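Local atomic coordinates of 4-amino-4-deoxychorismate lyase (Legionella pneumophila, PDB entry 3LUL), a protein that belongs to the class IV aminotransferase family, the fold-type IV group of pyridoxal phosphate proteins, with the cofactor bound covalently to the chain. Residues B[166-172]-B[221-227]; B[160-164]-B[174-178]. All blocks are in the same frame, centred on the assembly; numbering follows the deposited sequence. Where two conformers were deposited one is given.

Both contacts draw on the beta hairpin of strands 162-167 and 172-175, but at different depths. Contact 2 is buried and joins the two strands at the end of the hairpin away from its turn, with a carboxylate held by two threonine hydroxyls. Contact 1, 166-172 with 221-227, lies farther from the centre of the chain and is partly buried; it sets the turn end of the hairpin against the start of helix 224-228 through a backbone hydrogen bond, bridging waters and a ring face. Leu164 packs on Ile227 and, in the conformer given, on Val172, joining the two contacts by apolar packing.

Contact 1 (B[166-172]-B[221-227]); sequences FNTENHV and SLTKKRI
Ser221 lays its CB over one face of the His171 imidazole, a CH-pi contact 3.6 Å from the ring centroid and 13° off the ring normal. The opposite face is covered by the carbonyl oxygen of Glu169, which leaves the ring sandwiched, while Ser221 OG turns to Asp195. Leu222 supplies the direct backbone link: its O accepts from Val172 N at 2.9 Å, the donor lying nearly along the C=O axis, and His171 CA adds a CA-H...O contact to the same oxygen. A water bridges Leu222 N and Val172 O. Thr223 brings CG2 to the edge of the imidazole, in its plane, 4.0 Å from His171 CD2. The threonine is the N-cap of helix 224-228, and its OG1, set between the backbone N and the carbonyl carbon (chi1 59°), accepts a weak capping bond from Arg226 N. Facing this helix start is the tip of the 162-167/172-175 hairpin, where a type I turn from Asn167 to Asn170 carries an Asx turn: Asn167 OD1 takes Glu169 N and His171 N from opposite faces of its amide plane, at 2.9 Å in the bond from Glu169 N. Lys224 reaches the hairpin by two routes. Its backbone N donates to a second water, which donates in turn to Asn170 O, and its CB packs obliquely on the Phe166 ring, 3.9 Å from CE2, the two side chains crossing at about a right angle; the extended chain then carries NZ away to a salt bridge with Asp249. Ile227, one turn on, brings its CD1 to the buried side chain of Phe166, 4.1 Å from CZ; Val172 lies beside it, but its side chain was modelled in two conformers and its packing on Ile227 is doubtful in detail.

Contact 2 (B[160-164]-B[174-178]); sequences ADDAL and ETTCA
Asp162 reaches across from strand 162-167 to Thr175 and Thr176. From CB the side chain runs with CG anti to the backbone N (chi1 -163°), which carries the carboxylate toward the opposing segment; CG itself comes within 3.9 Å of Thr175 CB. At the tip the oxygens divide the work. OD1 accepts from Thr176 OG1 at 2.5 Å, a short bond made on the syn side but 29° out of the carboxylate plane, and also from Ala163 N at 2.8 Å, the two donors arriving from opposite faces of that plane. OD2 takes a longer bond of 3.2 Å from Thr175 OG1, which stands above the plane, and Cys177 SG lies 3.6 Å from OD2. Three donors thus hold the buried carboxylate and fix its rotation. Thr175 OG1 in turn accepts from Cys177 N, closing an ST turn. Beside it, Ala163 O receives a CA-H...O contact from Thr175 CA and a weak bond from Thr176 N, while Leu164 CD1 packs on Thr175 CG2 at 3.8 Å. Helix 146-157 covers Ala163 and Thr176, and Leu99 of the second subunit also packs on Thr176. Glu174 OE1, hydrogen-bonded to Leu198 N, also makes a weak hydrogen bond to N1 of the modified lysine at position 141, placing this end of the antiparallel hairpin, away from its turn, beside the pyridoxal phosphate site of a class IV aminotransferase fold.

Contact 1 (B[166-172]-B[221-227])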
loop_
_atom_site.group_PDB
_atom_site.type_symbol
_atom_site.label_atom_id
_atom_site.label_comp_id
_atom_site.label_asym_id
_atom_site.label_seq_id
_atom_site.Cartn_x
_atom_site.Cartn_y
_atom_site.Cartn_z
ATOM N N PHE B 166 -13.220 1.349 -9.946
ATOM C CA PHE B 166 -13.135 1.471 -11.376
ATOM C C PHE B 166 -11.703 1.849 -11.830
ATOM O O PHE B 166 -10.915 2.460 -11.064
ATOM C CB PHE B 166 -14.129 2.507 -11.843
ATOM C CG PHE B 166 -15.583 2.089 -11.650
ATOM C CD1 PHE B 166 -16.175 2.135 -10.392
ATOM C CD2 PHE B 166 -16.341 1.639 -12.726
ATOM C CE1 PHE B 166 -17.524 1.701 -10.208
ATOM C CE2 PHE B 166 -17.675 1.229 -12.537
ATOM C CZ PHE B 166 -18.247 1.272 -11.290
ATOM N N ASN B 167 -11.359 1.437 -13.047
ATOM C CA ASN B 167 -10.074 1.798 -13.628
ATOM C C ASN B 167 -10.197 3.123 -14.395
ATOM O O ASN B 167 -11.298 3.697 -14.489
ATOM C CB ASN B 167 -9.410 0.658 -14.450
ATOM C CG ASN B 167 -10.148 0.294 -15.721
ATOM O OD1 ASN B 167 -10.879 1.099 -16.288
ATOM N ND2 ASN B 167 -9.906 -0.932 -16.205
ATOM N N THR B 168 -9.066 3.621 -14.897
ATOM C CA THR B 168 -9.022 4.901 -15.605
ATOM C C THR B 168 -9.645 4.862 -17.009
ATOM O O THR B 168 -9.784 5.903 -17.659
ATOM C CB THR B 168 -7.562 5.476 -15.642
ATOM O OG1 THR B 168 -6.712 4.530 -16.290
ATOM C CG2 THR B 168 -7.038 5.762 -14.215
ATOM N N GLU B 169 -10.100 3.681 -17.446
ATOM C CA GLU B 169 -10.915 3.549 -18.656
ATOM C C GLU B 169 -12.404 3.461 -18.292
ATOM O O GLU B 169 -13.210 3.137 -19.140
ATOM C CB GLU B 169 -10.467 2.314 -19.462
ATOM C CG GLU B 169 -9.011 2.435 -19.968
ATOM C CD GLU B 169 -8.432 1.125 -20.506
ATOM O OE1 GLU B 169 -9.074 0.061 -20.370
ATOM O OE2 GLU B 169 -7.312 1.143 -21.059
ATOM N N ASN B 170 -12.739 3.778 -17.033
ATOM C CA ASN B 170 -14.100 3.708 -16.484
ATOM C C ASN B 170 -14.725 2.330 -16.556
ATOM O O ASN B 170 -15.942 2.195 -16.681
ATOM C CB ASN B 170 -14.997 4.752 -17.116
ATOM C CG ASN B 170 -14.444 6.135 -16.947
ATOM O OD1 ASN B 170 -14.089 6.779 -17.922
ATOM N ND2 ASN B 170 -14.357 6.593 -15.705
ATOM N N HIS B 171 -13.895 1.304 -16.413
ATOM C CA HIS B 171 -14.393 -0.070 -16.346
ATOM C C HIS B 171 -14.277 -0.565 -14.902
ATOM O O HIS B 171 -13.313 -0.249 -14.194
ATOM C CB HIS B 171 -13.643 -0.976 -17.303
ATOM C CG HIS B 171 -13.841 -0.624 -18.746
ATOM N ND1 HIS B 171 -12.807 -0.637 -19.658
ATOM C CD2 HIS B 171 -14.942 -0.235 -19.430
ATOM C CE1 HIS B 171 -13.261 -0.273 -20.842
ATOM N NE2 HIS B 171 -14.554 -0.021 -20.734
ATOM N N VAL B 172 -15.297 -1.302 -14.469
ATOM C CA VAL B 172 -15.363 -1.943 -13.148
ATOM C C VAL B 172 -14.182 -2.889 -12.937
ATOM O O VAL B 172 -13.816 -3.616 -13.857
ATOM C CB VAL B 172 -16.646 -2.822 -13.027
ATOM C CG1 VAL B 172 -16.795 -3.372 -11.596
ATOM C CG2 VAL B 172 -17.890 -2.056 -13.449
ATOM N N SER B 221 -14.714 -6.151 -20.481
ATOM C CA SER B 221 -14.654 -4.867 -19.789
ATOM C C SER B 221 -16.081 -4.389 -19.634
ATOM O O SER B 221 -16.877 -4.442 -20.601
ATOM C CB SER B 221 -13.819 -3.862 -20.579
ATOM O OG SER B 221 -12.469 -4.287 -20.639
ATOM N N LEU B 222 -16.409 -3.964 -18.411
ATOM C CA LEU B 222 -17.784 -3.623 -18.031
ATOM C C LEU B 222 -17.858 -2.187 -17.545
ATOM O O LEU B 222 -17.107 -1.790 -16.659
ATOM C CB LEU B 222 -18.269 -4.546 -16.924
ATOM C CG LEU B 222 -18.485 -6.012 -17.283
ATOM C CD1 LEU B 222 -18.473 -6.885 -16.037
ATOM C CD2 LEU B 222 -19.782 -6.172 -18.079
ATOM N N THR B 223 -18.760 -1.408 -18.133
ATOM C CA THR B 223 -18.992 -0.021 -17.689
ATOM C C THR B 223 -19.948 -0.018 -16.484
ATOM O O THR B 223 -20.579 -1.052 -16.164
ATOM C CB THR B 223 -19.620 0.791 -18.820
ATOM O OG1 THR B 223 -20.847 0.161 -19.172
ATOM C CG2 THR B 223 -18.716 0.817 -20.045
ATOM N N LYS B 224 -20.103 1.142 -15.849
ATOM C CA LYS B 224 -21.030 1.289 -14.713
ATOM C C LYS B 224 -22.474 1.046 -15.185
ATOM O O LYS B 224 -23.281 0.451 -14.466
ATOM C CB LYS B 224 -20.911 2.666 -14.062
ATOM C CG LYS B 224 -21.708 2.801 -12.771
ATOM C CD LYS B 224 -21.456 4.138 -12.092
ATOM C CE LYS B 224 -22.210 4.216 -10.777
ATOM N NZ LYS B 224 -22.478 5.622 -10.344
ATOM N N LYS B 225 -22.753 1.483 -16.404
ATOM C CA LYS B 225 -24.056 1.283 -17.025
ATOM C C LYS B 225 -24.402 -0.202 -17.176
ATOM O O LYS B 225 -25.557 -0.571 -16.999
ATOM C CB LYS B 225 -24.138 1.991 -18.379
ATOM C CG LYS B 225 -25.533 1.858 -19.045
ATOM C CD LYS B 225 -25.649 2.634 -20.347
ATOM C CE LYS B 225 -26.839 2.130 -21.197
ATOM N NZ LYS B 225 -28.086 1.897 -20.408
ATOM N N ARG B 226 -23.427 -1.052 -17.500
ATOM C CA ARG B 226 -23.672 -2.517 -17.513
ATOM C C ARG B 226 -24.120 -3.058 -16.175
ATOM O O ARG B 226 -25.000 -3.933 -16.118
ATOM C CB ARG B 226 -22.444 -3.304 -17.964
ATOM C CG ARG B 226 -22.039 -3.076 -19.392
ATOM C CD ARG B 226 -23.110 -3.474 -20.360
ATOM N NE ARG B 226 -23.577 -4.844 -20.148
ATOM C CZ ARG B 226 -23.065 -5.938 -20.719
ATOM N NH1 ARG B 226 -22.038 -5.863 -21.563
ATOM N NH2 ARG B 226 -23.595 -7.132 -20.442
ATOM N N ILE B 227 -23.518 -2.568 -15.094
ATOM C CA ILE B 227 -23.894 -3.014 -13.754
ATOM C C ILE B 227 -25.306 -2.544 -13.446
ATOM O O ILE B 227 -26.159 -3.332 -13.002
ATOM C CB ILE B 227 -22.936 -2.492 -12.655
ATOM C CG1 ILE B 227 -21.503 -2.861 -12.963
ATOM C CG2 ILE B 227 -23.278 -3.068 -11.315
ATOM C CD1 ILE B 227 -20.494 -2.051 -12.108
HETATM O O HOH W 1 -18.328 3.306 -16.164
HETATM O O HOH W 2 -14.423 -4.304 -16.383
#

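Contact 2 (B[160-164]-B[174-178])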
loop_
_atom_site.group_PDB
_atom_site.type_symbol
_atom_site.label_atom_id
_atom_site.label_comp_id
_atom_site.label_asym_id
_atom_site.label_seq_id
_atom_site.Cartn_x
_atom_site.Cartn_y
_atom_site.Cartn_z
ATOM N N ALA B 160 -23.520 2.154 3.453
ATOM C CA ALA B 160 -23.248 0.976 2.612
ATOM C C ALA B 160 -22.359 -0.016 3.350
ATOM O O ALA B 160 -21.968 0.223 4.492
ATOM C CB ALA B 160 -22.606 1.404 1.326
ATOM N N ASP B 161 -22.019 -1.109 2.690
ATOM C CA ASP B 161 -21.199 -2.166 3.277
ATOM C C ASP B 161 -19.778 -2.233 2.713
ATOM O O ASP B 161 -18.851 -2.597 3.437
ATOM C CB ASP B 161 -21.878 -3.518 3.077
ATOM C CG ASP B 161 -23.261 -3.551 3.710
ATOM O OD1 ASP B 161 -23.347 -3.263 4.925
ATOM O OD2 ASP B 161 -24.239 -3.791 2.993
ATOM N N ASP B 162 -19.611 -1.942 1.433
ATOM C CA ASP B 162 -18.320 -2.173 0.764
ATOM C C ASP B 162 -18.267 -1.192 -0.391
ATOM O O ASP B 162 -19.279 -0.528 -0.700
ATOM C CB ASP B 162 -18.227 -3.639 0.334
ATOM C CG ASP B 162 -16.788 -4.119 0.005
ATOM O OD1 ASP B 162 -15.816 -3.317 0.046
ATOM O OD2 ASP B 162 -16.679 -5.328 -0.334
ATOM N N ALA B 163 -17.080 -1.063 -0.984
ATOM C CA ALA B 163 -16.783 -0.105 -2.032
ATOM C C ALA B 163 -16.350 -0.845 -3.282
ATOM O O ALA B 163 -15.676 -1.880 -3.187
ATOM C CB ALA B 163 -15.649 0.807 -1.585
ATOM N N LEU B 164 -16.735 -0.302 -4.430
ATOM C CA LEU B 164 -16.433 -0.802 -5.752
ATOM C C LEU B 164 -15.519 0.179 -6.500
ATOM O O LEU B 164 -15.808 1.392 -6.604
ATOM C CB LEU B 164 -17.721 -1.004 -6.535
ATOM C CG LEU B 164 -17.609 -1.669 -7.889
ATOM C CD1 LEU B 164 -17.151 -3.147 -7.784
ATOM C CD2 LEU B 164 -19.010 -1.587 -8.579
ATOM N N GLU B 174 -13.110 -4.431 -9.077
ATOM C CA GLU B 174 -13.427 -5.308 -7.944
ATOM C C GLU B 174 -13.777 -4.461 -6.752
ATOM O O GLU B 174 -13.677 -3.234 -6.820
ATOM C CB GLU B 174 -12.193 -6.161 -7.632
ATOM C CG GLU B 174 -11.011 -5.323 -7.243
ATOM C CD GLU B 174 -9.692 -6.060 -7.282
ATOM O OE1 GLU B 174 -9.684 -7.277 -7.547
ATOM O OE2 GLU B 174 -8.677 -5.410 -6.979
ATOM N N THR B 175 -14.182 -5.098 -5.649
ATOM C CA THR B 175 -14.366 -4.386 -4.399
ATOM C C THR B 175 -13.093 -4.370 -3.528
ATOM O O THR B 175 -11.994 -4.666 -4.004
ATOM C CB THR B 175 -15.576 -4.961 -3.574
ATOM O OG1 THR B 175 -15.231 -6.226 -3.006
ATOM C CG2 THR B 175 -16.855 -5.050 -4.458
ATOM N N THR B 176 -13.245 -4.012 -2.263
ATOM C CA THR B 176 -12.127 -4.067 -1.297
ATOM C C THR B 176 -11.644 -5.478 -0.965
ATOM O O THR B 176 -10.553 -5.656 -0.416
ATOM C CB THR B 176 -12.484 -3.406 0.028
ATOM O OG1 THR B 176 -13.507 -4.155 0.712
ATOM C CG2 THR B 176 -12.933 -1.949 -0.190
ATOM N N CYS B 177 -12.473 -6.482 -1.245
ATOM C CA CYS B 177 -12.151 -7.851 -0.833
ATOM C C CYS B 177 -12.712 -8.958 -1.715
ATOM O O CYS B 177 -12.631 -10.128 -1.349
ATOM C CB CYS B 177 -12.672 -8.034 0.603
ATOM S SG CYS B 177 -14.471 -8.017 0.702
ATOM N N ALA B 178 -13.231 -8.620 -2.891
ATOM C CA ALA B 178 -13.965 -9.582 -3.681
ATOM C C ALA B 178 -14.033 -9.187 -5.148
ATOM O O ALA B 178 -13.961 -7.992 -5.492
ATOM C CB ALA B 178 -15.377 -9.780 -3.081
#